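Local coordinates for protein phosphoacetylglucosamine mutase (Aspergillus lentulus, PDB 5O9X) that interconverts the 6-phosphate and 1-phosphate of N-acetylglucosamine, probably through a bisphosphorylated sugar intermediate, as a member of the phosphohexomutase family, at residues V110-E113 against L114-E117; N218-G221 against G222-R226; R409-E412 against C413-L417; I490-L493 against Q494-N498. The protein carries 1 engineered substitution. All blocks are in the same frame, centred on the assembly; numbering follows the deposited sequence.

Contact 1. Residues V110-E113 against L114-E117; sequences VYDE and LVKE
Helix 107-118, in the alpha/beta/alpha domain I of the phosphohexomutase fold, carries this contact, in which Val110 and Leu114 meet one turn apart. The amide N of Leu114 binds Val110 O at 2.9 Å, and CG1 of Val110 approaches CD1 of Leu114 at 4.4 Å. With CG anti to its carbonyl carbon (chi1 -77°), Leu114 lays CB and CG beside the Val110 carbonyl, CG 3.6 Å from Val110 O. Helix 91-101 receives both residues through Leu99, while Leu114 also reaches Leu52 of helix 40-56, where Tyr111 packs. One residue further on, Val115 N donates to Tyr111 O, in the carbonyl plane, at 2.9 Å; the rotamer modelled for the Val115 methyls is doubtful. Glu113 OE2 and Glu117 OE1 stand 5.0 Å apart one turn from each other, and Glu113 OE2 forms a salt bridge to Lys98 while Asp112 OD2 forms one to Arg7. Val110, Tyr111 and Leu114 thus fasten the helix to its neighbours by side-chain packing, Asp112 and Glu113 each add an ion pair, and Lys98 probably eases the repulsion between the two glutamates.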
loop_
_atom_site.group_PDB
_atom_site.type_symbol
_atom_site.label_atom_id
_atom_site.label_comp_id
_atom_site.label_asym_id
_atom_site.label_seq_id
_atom_site.Cartn_x
_atom_site.Cartn_y
_atom_site.Cartn_z
ATOM N N VAL A 110 -2.950 1.143 -31.975
ATOM C CA VAL A 110 -2.413 1.792 -30.788
ATOM C C VAL A 110 -1.192 1.038 -30.285
ATOM O O VAL A 110 -0.183 1.653 -29.967
ATOM C CB VAL A 110 -3.512 2.014 -29.732
ATOM C CG1 VAL A 110 -2.933 2.572 -28.443
ATOM C CG2 VAL A 110 -4.556 2.982 -30.298
ATOM N N TYR A 111 -1.260 -0.302 -30.267
ATOM C CA TYR A 111 -0.111 -1.151 -29.876
ATOM C C TYR A 111 1.151 -0.825 -30.712
ATOM O O TYR A 111 2.228 -0.556 -30.152
ATOM C CB TYR A 111 -0.485 -2.620 -30.033
ATOM C CG TYR A 111 0.458 -3.658 -29.430
ATOM C CD1 TYR A 111 1.195 -4.551 -30.266
ATOM C CD2 TYR A 111 0.563 -3.833 -28.024
ATOM C CE1 TYR A 111 2.020 -5.546 -29.718
ATOM C CE2 TYR A 111 1.380 -4.831 -27.488
ATOM C CZ TYR A 111 2.113 -5.670 -28.318
ATOM O OH TYR A 111 2.911 -6.639 -27.771
ATOM N N ASP A 112 1.030 -0.850 -32.046
ATOM C CA ASP A 112 2.176 -0.485 -32.930
ATOM C C ASP A 112 2.641 0.957 -32.762
ATOM O O ASP A 112 3.858 1.235 -32.749
ATOM C CB ASP A 112 1.873 -0.785 -34.405
ATOM C CG ASP A 112 1.987 -2.266 -34.723
ATOM O OD1 ASP A 112 3.026 -2.884 -34.325
ATOM O OD2 ASP A 112 1.034 -2.798 -35.359
ATOM N N GLU A 113 1.678 1.864 -32.563
ATOM C CA GLU A 113 1.986 3.260 -32.324
ATOM C C GLU A 113 2.888 3.319 -31.082
ATOM O O GLU A 113 3.939 3.996 -31.077
ATOM C CB GLU A 113 0.667 3.980 -32.125
ATOM C CG GLU A 113 0.659 5.484 -32.108
ATOM C CD GLU A 113 -0.706 6.034 -31.677
ATOM O OE1 GLU A 113 -1.778 5.570 -32.182
ATOM O OE2 GLU A 113 -0.699 6.933 -30.812
ATOM N N LEU A 114 2.539 2.515 -30.061
ATOM C CA LEU A 114 3.340 2.464 -28.841
ATOM C C LEU A 114 4.698 1.866 -29.018
ATOM O O LEU A 114 5.669 2.365 -28.393
ATOM C CB LEU A 114 2.585 1.807 -27.664
ATOM C CG LEU A 114 1.557 2.709 -27.004
ATOM C CD1 LEU A 114 0.677 1.933 -25.994
ATOM C CD2 LEU A 114 2.199 3.917 -26.341
ATOM N N VAL A 115 4.812 0.816 -29.827
ATOM C CA VAL A 115 6.153 0.242 -29.977
ATOM C C VAL A 115 7.166 1.266 -30.585
ATOM O O VAL A 115 8.329 1.318 -30.151
ATOM C CB VAL A 115 6.191 -1.181 -30.625
ATOM C CG1 VAL A 115 4.840 -1.861 -30.648
ATOM C CG2 VAL A 115 6.851 -1.234 -32.000
ATOM N N LYS A 116 6.678 2.089 -31.527
ATOM C CA LYS A 116 7.439 3.206 -32.161
ATOM C C LYS A 116 7.793 4.276 -31.166
ATOM O O LYS A 116 8.958 4.667 -31.075
ATOM C CB LYS A 116 6.663 3.867 -33.316
ATOM C CG LYS A 116 6.991 3.324 -34.703
ATOM C CD LYS A 116 5.734 3.304 -35.584
ATOM C CE LYS A 116 5.870 2.402 -36.811
ATOM N NZ LYS A 116 6.221 3.154 -38.052
ATOM N N GLU A 117 6.794 4.741 -30.407
ATOM C CA GLU A 117 6.998 5.829 -29.493
ATOM C C GLU A 117 7.950 5.402 -28.340
ATOM O O GLU A 117 8.905 6.115 -27.992
ATOM C CB GLU A 117 5.648 6.355 -29.001
ATOM C CG GLU A 117 5.766 7.390 -27.873
ATOM C CD GLU A 117 4.430 7.984 -27.401
ATOM O OE1 GLU A 117 3.321 7.535 -27.857
ATOM O OE2 GLU A 117 4.498 8.917 -26.555
#

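Contact 2. Residues N218-G221 against G222-R226; sequences NGVG and GPKLR
Val220 and Lys224 meet one turn apart, the two side chains crossing obliquely. Val220 turns its CG2 methyl onto the aliphatic part of the lysine, 3.6 Å from Lys224 CE. That methyl is the one lying anti to the valine's own backbone N, while CG1 sits between N and the carbonyl carbon. In the lysine, chi1 (-55°) sets CG anti to the carbonyl carbon and 3.1 Å from Val220 O. A bend at chi2 (-53°) then leads the chain past the valine methyl, and its extended end carries the amine onward to a salt bridge with Glu188 and a hydrogen bond to Phe161 O. A glycerol, probably from the crystallisation liquor, also bonds to this amine. The valine therefore covers the stem of a lysine whose charged end is held by other parts of the chain. Pro223 comes in beside the same turn, its CD 3.3 Å from Gly219 O and 3.5 Å from Val220 O. Gly222, with no CB, leaves space for this CD. The backbone enters the helix with an i to i+3 bond, Gly222 N donating to Gly219 O at 3.0 Å from 40° above the carbonyl plane. Two i to i+4 bonds follow, Lys224 N to Val220 O at 3.3 Å and Leu225 N to Gly221 O at 2.8 Å. This is the first turn of helix 221-231, entered from the loop after strand 212-215 as in the strand-to-helix connections of alpha/beta folds.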
loop_
_atom_site.group_PDB
_atom_site.type_symbol
_atom_site.label_atom_id
_atom_site.label_comp_id
_atom_site.label_asym_id
_atom_site.label_seq_id
_atom_site.Cartn_x
_atom_site.Cartn_y
_atom_site.Cartn_z
ATOM N N ASN A 218 -11.815 -10.666 5.813
ATOM C CA ASN A 218 -12.398 -11.813 4.979
ATOM C C ASN A 218 -11.714 -11.924 3.610
ATOM O O ASN A 218 -12.364 -12.274 2.597
ATOM C CB ASN A 218 -13.916 -11.638 4.799
ATOM C CG ASN A 218 -14.645 -11.610 6.126
ATOM O OD1 ASN A 218 -15.420 -10.614 6.473
ATOM N ND2 ASN A 218 -14.378 -12.613 6.912
ATOM N N GLY A 219 -10.419 -11.532 3.558
ATOM C CA GLY A 219 -9.646 -11.580 2.312
ATOM C C GLY A 219 -8.531 -12.611 2.320
ATOM O O GLY A 219 -8.341 -13.325 3.311
ATOM N N VAL A 220 -7.725 -12.581 1.239
ATOM C CA VAL A 220 -6.642 -13.494 0.970
ATOM C C VAL A 220 -5.586 -13.410 2.104
ATOM O O VAL A 220 -4.949 -14.411 2.400
ATOM C CB VAL A 220 -5.947 -13.169 -0.390
ATOM C CG1 VAL A 220 -5.360 -11.751 -0.442
ATOM C CG2 VAL A 220 -5.014 -14.305 -0.760
ATOM N N GLY A 221 -5.519 -12.286 2.805
ATOM C CA GLY A 221 -4.559 -12.251 3.934
ATOM C C GLY A 221 -4.836 -13.230 5.046
ATOM O O GLY A 221 -3.894 -13.591 5.757
ATOM N N GLY A 222 -6.107 -13.632 5.264
ATOM C CA GLY A 222 -6.485 -14.618 6.353
ATOM C C GLY A 222 -5.830 -15.990 6.162
ATOM O O GLY A 222 -4.991 -16.433 7.023
ATOM N N PRO A 223 -6.072 -16.623 5.006
ATOM C CA PRO A 223 -5.444 -17.938 4.722
ATOM C C PRO A 223 -3.914 -17.839 4.655
ATOM O O PRO A 223 -3.211 -18.742 5.070
ATOM C CB PRO A 223 -6.019 -18.328 3.314
ATOM C CG PRO A 223 -7.365 -17.580 3.295
ATOM C CD PRO A 223 -7.247 -16.325 4.134
ATOM N N LYS A 224 -3.376 -16.745 4.076
ATOM C CA LYS A 224 -1.932 -16.627 3.896
ATOM C C LYS A 224 -1.287 -16.373 5.246
ATOM O O LYS A 224 -0.167 -16.888 5.493
ATOM C CB LYS A 224 -1.513 -15.489 2.960
ATOM C CG LYS A 224 -2.163 -15.578 1.599
ATOM C CD LYS A 224 -1.981 -16.948 0.915
ATOM C CE LYS A 224 -2.496 -16.892 -0.548
ATOM N NZ LYS A 224 -2.393 -18.213 -1.160
ATOM N N LEU A 225 -1.945 -15.568 6.087
ATOM C CA LEU A 225 -1.298 -15.325 7.406
ATOM C C LEU A 225 -1.295 -16.660 8.194
ATOM O O LEU A 225 -0.324 -16.955 8.888
ATOM C CB LEU A 225 -2.082 -14.276 8.222
ATOM C CG LEU A 225 -1.633 -14.048 9.684
ATOM C CD1 LEU A 225 -0.186 -13.587 9.637
ATOM C CD2 LEU A 225 -2.527 -12.921 10.174
ATOM N N ARG A 226 -2.418 -17.426 8.166
ATOM C CA ARG A 226 -2.470 -18.755 8.825
ATOM C C ARG A 226 -1.341 -19.642 8.309
ATOM O O ARG A 226 -0.753 -20.368 9.091
ATOM C CB ARG A 226 -3.832 -19.426 8.533
ATOM C CG ARG A 226 -3.984 -20.907 9.028
ATOM C CD ARG A 226 -5.310 -21.557 8.485
ATOM N NE ARG A 226 -6.186 -20.680 9.066
ATOM C CZ ARG A 226 -7.078 -19.858 8.552
ATOM N NH1 ARG A 226 -7.610 -19.874 7.327
ATOM N NH2 ARG A 226 -7.517 -19.057 9.475
#

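Contact 3. Residues R409-E412 against C413-L417; sequences RSLE and CLQAL
Four consecutive i to i+4 backbone hydrogen bonds run from Arg409 O to Cys413 N through to Glu412 O and Ala416 N, each between 2.9 and 3.0 Å, so residues 409-417 form a regular alpha-helix. The Gln415 side chain runs at a slant to those of Leu411 and Glu412. Its CG stands anti to the carbonyl carbon (chi1 -62°) and the extended chain runs back over the preceding turn, passing CG 3.2 Å from Leu411 O. At the end of the chain the amide divides its contacts: NE2 comes 3.8 Å from the Leu411 CD2 methyl, and OE1 lies 3.7 Å from Glu412 CG. The glutamate carboxylate and the glutamine amide are turned 20° from each other. Neither polar end relies on the other, since Gln415 NE2 bonds to Ile397 O and Glu412 OE2 to Gln408. On another face of the helix, Cys413 CB sits 3.5 Å from both Arg409 O and Ser410 O, and Leu414 CB is equally close to Leu411 O. Around helix 405-420, Ser410, Cys413 and Leu414 pack on Leu320 of helix 306-324, Cys413 meets His441 and Leu417 meets Leu434 of helix 428-442, and Gln415 and Ala416 touch Arg201 of helix 188-202.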
loop_
_atom_site.group_PDB
_atom_site.type_symbol
_atom_site.label_atom_id
_atom_site.label_comp_id
_atom_site.label_asym_id
_atom_site.label_seq_id
_atom_site.Cartn_x
_atom_site.Cartn_y
_atom_site.Cartn_z
ATOM N N ARG A 409 25.117 -6.288 19.081
ATOM C CA ARG A 409 23.723 -6.805 19.162
ATOM C C ARG A 409 22.749 -5.847 18.410
ATOM O O ARG A 409 21.864 -6.292 17.659
ATOM C CB ARG A 409 23.274 -6.963 20.648
ATOM C CG ARG A 409 23.916 -8.197 21.315
ATOM C CD ARG A 409 23.334 -8.514 22.708
ATOM N NE ARG A 409 23.648 -7.456 23.707
ATOM C CZ ARG A 409 24.741 -7.426 24.470
ATOM N NH1 ARG A 409 25.651 -8.371 24.346
ATOM N NH2 ARG A 409 24.920 -6.472 25.335
ATOM N N SER A 410 22.913 -4.537 18.636
ATOM C CA SER A 410 22.086 -3.555 17.943
ATOM C C SER A 410 22.333 -3.565 16.455
ATOM O O SER A 410 21.364 -3.467 15.647
ATOM C CB SER A 410 22.347 -2.190 18.543
ATOM O OG SER A 410 21.661 -2.131 19.812
ATOM N N LEU A 411 23.613 -3.694 16.053
ATOM C CA LEU A 411 23.902 -3.776 14.635
ATOM C C LEU A 411 23.224 -4.998 13.997
ATOM O O LEU A 411 22.572 -4.902 12.900
ATOM C CB LEU A 411 25.431 -3.740 14.345
ATOM C CG LEU A 411 25.773 -3.633 12.835
ATOM C CD1 LEU A 411 25.548 -2.190 12.357
ATOM C CD2 LEU A 411 27.247 -3.954 12.633
ATOM N N GLU A 412 23.309 -6.146 14.665
ATOM C CA GLU A 412 22.695 -7.360 14.154
ATOM C C GLU A 412 21.164 -7.227 14.091
ATOM O O GLU A 412 20.559 -7.763 13.193
ATOM C CB GLU A 412 23.062 -8.599 15.021
ATOM C CG GLU A 412 24.390 -9.240 14.524
ATOM C CD GLU A 412 25.029 -10.247 15.503
ATOM O OE1 GLU A 412 24.334 -11.207 15.932
ATOM O OE2 GLU A 412 26.235 -10.080 15.847
ATOM N N CYS A 413 20.567 -6.547 15.078
ATOM C CA CYS A 413 19.111 -6.315 15.035
ATOM C C CYS A 413 18.804 -5.464 13.796
ATOM O O CYS A 413 17.915 -5.789 13.027
ATOM C CB CYS A 413 18.667 -5.647 16.354
ATOM S SG CYS A 413 16.864 -5.619 16.440
ATOM N N LEU A 414 19.574 -4.415 13.530
ATOM C CA LEU A 414 19.315 -3.612 12.326
ATOM C C LEU A 414 19.426 -4.399 11.058
ATOM O O LEU A 414 18.616 -4.239 10.133
ATOM C CB LEU A 414 20.271 -2.406 12.218
ATOM C CG LEU A 414 19.920 -1.154 12.958
ATOM C CD1 LEU A 414 21.153 -0.267 12.949
ATOM C CD2 LEU A 414 18.709 -0.461 12.284
ATOM N N GLN A 415 20.429 -5.279 10.977
ATOM C CA GLN A 415 20.630 -6.084 9.760
ATOM C C GLN A 415 19.433 -6.982 9.531
ATOM O O GLN A 415 18.927 -7.079 8.404
ATOM C CB GLN A 415 21.913 -6.987 9.889
ATOM C CG GLN A 415 23.230 -6.217 10.063
ATOM C CD GLN A 415 24.415 -7.123 10.520
ATOM O OE1 GLN A 415 24.209 -8.278 10.947
ATOM N NE2 GLN A 415 25.654 -6.605 10.389
ATOM N N ALA A 416 18.946 -7.612 10.610
ATOM C CA ALA A 416 17.788 -8.476 10.492
ATOM C C ALA A 416 16.513 -7.649 9.991
ATOM O O ALA A 416 15.702 -8.133 9.161
ATOM C CB ALA A 416 17.506 -9.149 11.840
ATOM N N LEU A 417 16.366 -6.440 10.529
ATOM C CA LEU A 417 15.245 -5.550 10.176
ATOM C C LEU A 417 15.263 -5.269 8.655
ATOM O O LEU A 417 14.227 -5.253 8.002
ATOM C CB LEU A 417 15.389 -4.295 11.064
ATOM C CG LEU A 417 14.370 -3.175 11.100
ATOM C CD1 LEU A 417 14.265 -2.655 12.542
ATOM C CD2 LEU A 417 15.003 -2.130 10.203
#

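Contact 4. Residues I490-L493 against Q494-N498; sequences IDSL and QSRYN
Gln494 holds CG between its backbone N and carbonyl carbon (chi1 70°), and its extended chain runs back beside Asp491, the two side chains pointing the same way; Ser495 OG takes the equivalent position (chi1 76°) and turns back to Ser492 O. These groups lie towards the C-terminal end of helix 486-495 in the C-terminal domain, where the alpha-helical bonding gives way to tighter turns. Gln494 N still binds Ile490 O at 3.0 Å, but Ser495 N reaches Asp491 O only weakly, and Arg496 N bonds instead to Leu493 O, from 54° above the carbonyl plane. Ser495 OG donates to Ser492 O at 2.8 Å, satisfying a carbonyl near the helix end. Gln494 NE2 and Asp491 OD1 are 3.7 Å apart, the planes of amide and carboxylate nearly parallel; two waters link the pair, one from NE2 to Asp491 O and one from NE2 to OD1. Gln487 also binds OD1, and Ser502 N binds the amide oxygen. Leu493 and Tyr497 turn to helix 522-539, Tyr497 OH bonding to Asp527. At the edge of the tyrosine ring, near its plane, Leu493 O sits 3.1 Å from CD2.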
loop_
_atom_site.group_PDB
_atom_site.type_symbol
_atom_site.label_atom_id
_atom_site.label_comp_id
_atom_site.label_asym_id
_atom_site.label_seq_id
_atom_site.Cartn_x
_atom_site.Cartn_y
_atom_site.Cartn_z
ATOM N N ILE A 490 -12.617 26.912 2.475
ATOM C CA ILE A 490 -11.966 25.943 3.363
ATOM C C ILE A 490 -10.982 26.666 4.262
ATOM O O ILE A 490 -10.957 26.367 5.437
ATOM C CB ILE A 490 -11.271 24.788 2.573
ATOM C CG1 ILE A 490 -12.319 23.988 1.737
ATOM C CG2 ILE A 490 -10.498 23.846 3.534
ATOM C CD1 ILE A 490 -11.747 22.878 0.819
ATOM N N ASP A 491 -10.163 27.583 3.719
ATOM C CA ASP A 491 -9.226 28.361 4.567
ATOM C C ASP A 491 -9.975 29.142 5.645
ATOM O O ASP A 491 -9.531 29.192 6.829
ATOM C CB ASP A 491 -8.403 29.399 3.740
ATOM C CG ASP A 491 -7.373 28.720 2.810
ATOM O OD1 ASP A 491 -7.094 27.515 2.972
ATOM O OD2 ASP A 491 -6.873 29.357 1.887
ATOM N N SER A 492 -11.076 29.784 5.222
ATOM C CA SER A 492 -11.869 30.573 6.185
ATOM C C SER A 492 -12.462 29.632 7.310
ATOM O O SER A 492 -12.331 29.923 8.518
ATOM C CB SER A 492 -12.960 31.394 5.450
ATOM O OG SER A 492 -13.747 32.000 6.461
ATOM N N LEU A 493 -13.033 28.486 6.934
ATOM C CA LEU A 493 -13.628 27.555 7.911
ATOM C C LEU A 493 -12.548 27.030 8.879
ATOM O O LEU A 493 -12.757 27.017 10.115
ATOM C CB LEU A 493 -14.285 26.353 7.186
ATOM C CG LEU A 493 -15.635 26.710 6.503
ATOM C CD1 LEU A 493 -16.094 25.531 5.729
ATOM C CD2 LEU A 493 -16.676 26.952 7.606
ATOM N N GLN A 494 -11.410 26.591 8.353
ATOM C CA GLN A 494 -10.426 25.919 9.267
ATOM C C GLN A 494 -9.871 26.848 10.335
ATOM O O GLN A 494 -9.569 26.402 11.444
ATOM C CB GLN A 494 -9.356 25.154 8.512
ATOM C CG GLN A 494 -8.375 26.009 7.780
ATOM C CD GLN A 494 -7.363 25.251 6.959
ATOM O OE1 GLN A 494 -7.325 24.001 6.897
ATOM N NE2 GLN A 494 -6.502 26.024 6.274
ATOM N N SER A 495 -9.754 28.147 9.998
ATOM C CA SER A 495 -9.284 29.177 10.927
ATOM C C SER A 495 -10.249 29.457 12.114
ATOM O O SER A 495 -9.878 30.042 13.130
ATOM C CB SER A 495 -8.935 30.452 10.134
ATOM O OG SER A 495 -10.140 31.146 9.751
ATOM N N ARG A 496 -11.485 28.996 12.036
ATOM C CA ARG A 496 -12.383 29.203 13.200
ATOM C C ARG A 496 -12.160 28.179 14.333
ATOM O O ARG A 496 -12.806 28.267 15.379
ATOM C CB ARG A 496 -13.810 29.049 12.723
ATOM C CG ARG A 496 -14.003 30.079 11.632
ATOM C CD ARG A 496 -15.379 30.582 11.411
ATOM N NE ARG A 496 -15.230 31.705 10.449
ATOM C CZ ARG A 496 -15.202 32.986 10.798
ATOM N NH1 ARG A 496 -15.355 33.327 12.091
ATOM N NH2 ARG A 496 -15.063 33.901 9.859
ATOM N N TYR A 497 -11.332 27.161 14.104
ATOM C CA TYR A 497 -11.253 26.099 15.114
ATOM C C TYR A 497 -9.835 26.042 15.679
ATOM O O TYR A 497 -8.851 26.262 14.945
ATOM C CB TYR A 497 -11.620 24.727 14.541
ATOM C CG TYR A 497 -13.012 24.759 13.913
ATOM C CD1 TYR A 497 -14.168 24.573 14.721
ATOM C CD2 TYR A 497 -13.189 25.099 12.559
ATOM C CE1 TYR A 497 -15.463 24.647 14.172
ATOM C CE2 TYR A 497 -14.478 25.169 12.013
ATOM C CZ TYR A 497 -15.592 24.945 12.818
ATOM O OH TYR A 497 -16.911 25.019 12.319
ATOM N N ASN A 498 -9.756 25.623 16.939
ATOM C CA ASN A 498 -8.409 25.463 17.543
ATOM C C ASN A 498 -7.640 24.303 16.843
ATOM O O ASN A 498 -8.197 23.240 16.727
ATOM C CB ASN A 498 -8.573 25.251 19.060
ATOM C CG ASN A 498 -8.919 26.579 19.784
ATOM O OD1 ASN A 498 -9.699 26.573 20.725
ATOM N ND2 ASN A 498 -8.298 27.723 19.340
HETATM O O HOH W 1 -6.812 28.919 7.094
HETATM O O HOH W 2 -4.915 25.955 3.437
#

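How the contacts relate
All four contacts are local and lie in series along the chain, so none closes a long loop and none nests within or crosses another. Contact 1 comes first, in helix 107-118 of domain I, and contact 2 follows where domain II passes from strand 212-215 into helix 221-231. Contact 3 occupies helix 405-420 of domain III, and contact 4 lies late in helix 486-495 of the C-terminal domain and in the residues that follow. Contacts 2 and 3 are the nearest pair, about 29 Å between centres; contact 3 brings domain III against helix 188-202 of the domain II range. Contact 1 binds its helix to helices 40-56 and 91-101, and contact 4 lies against helix 522-539, on the opposite side of the chain's centre from contact 2.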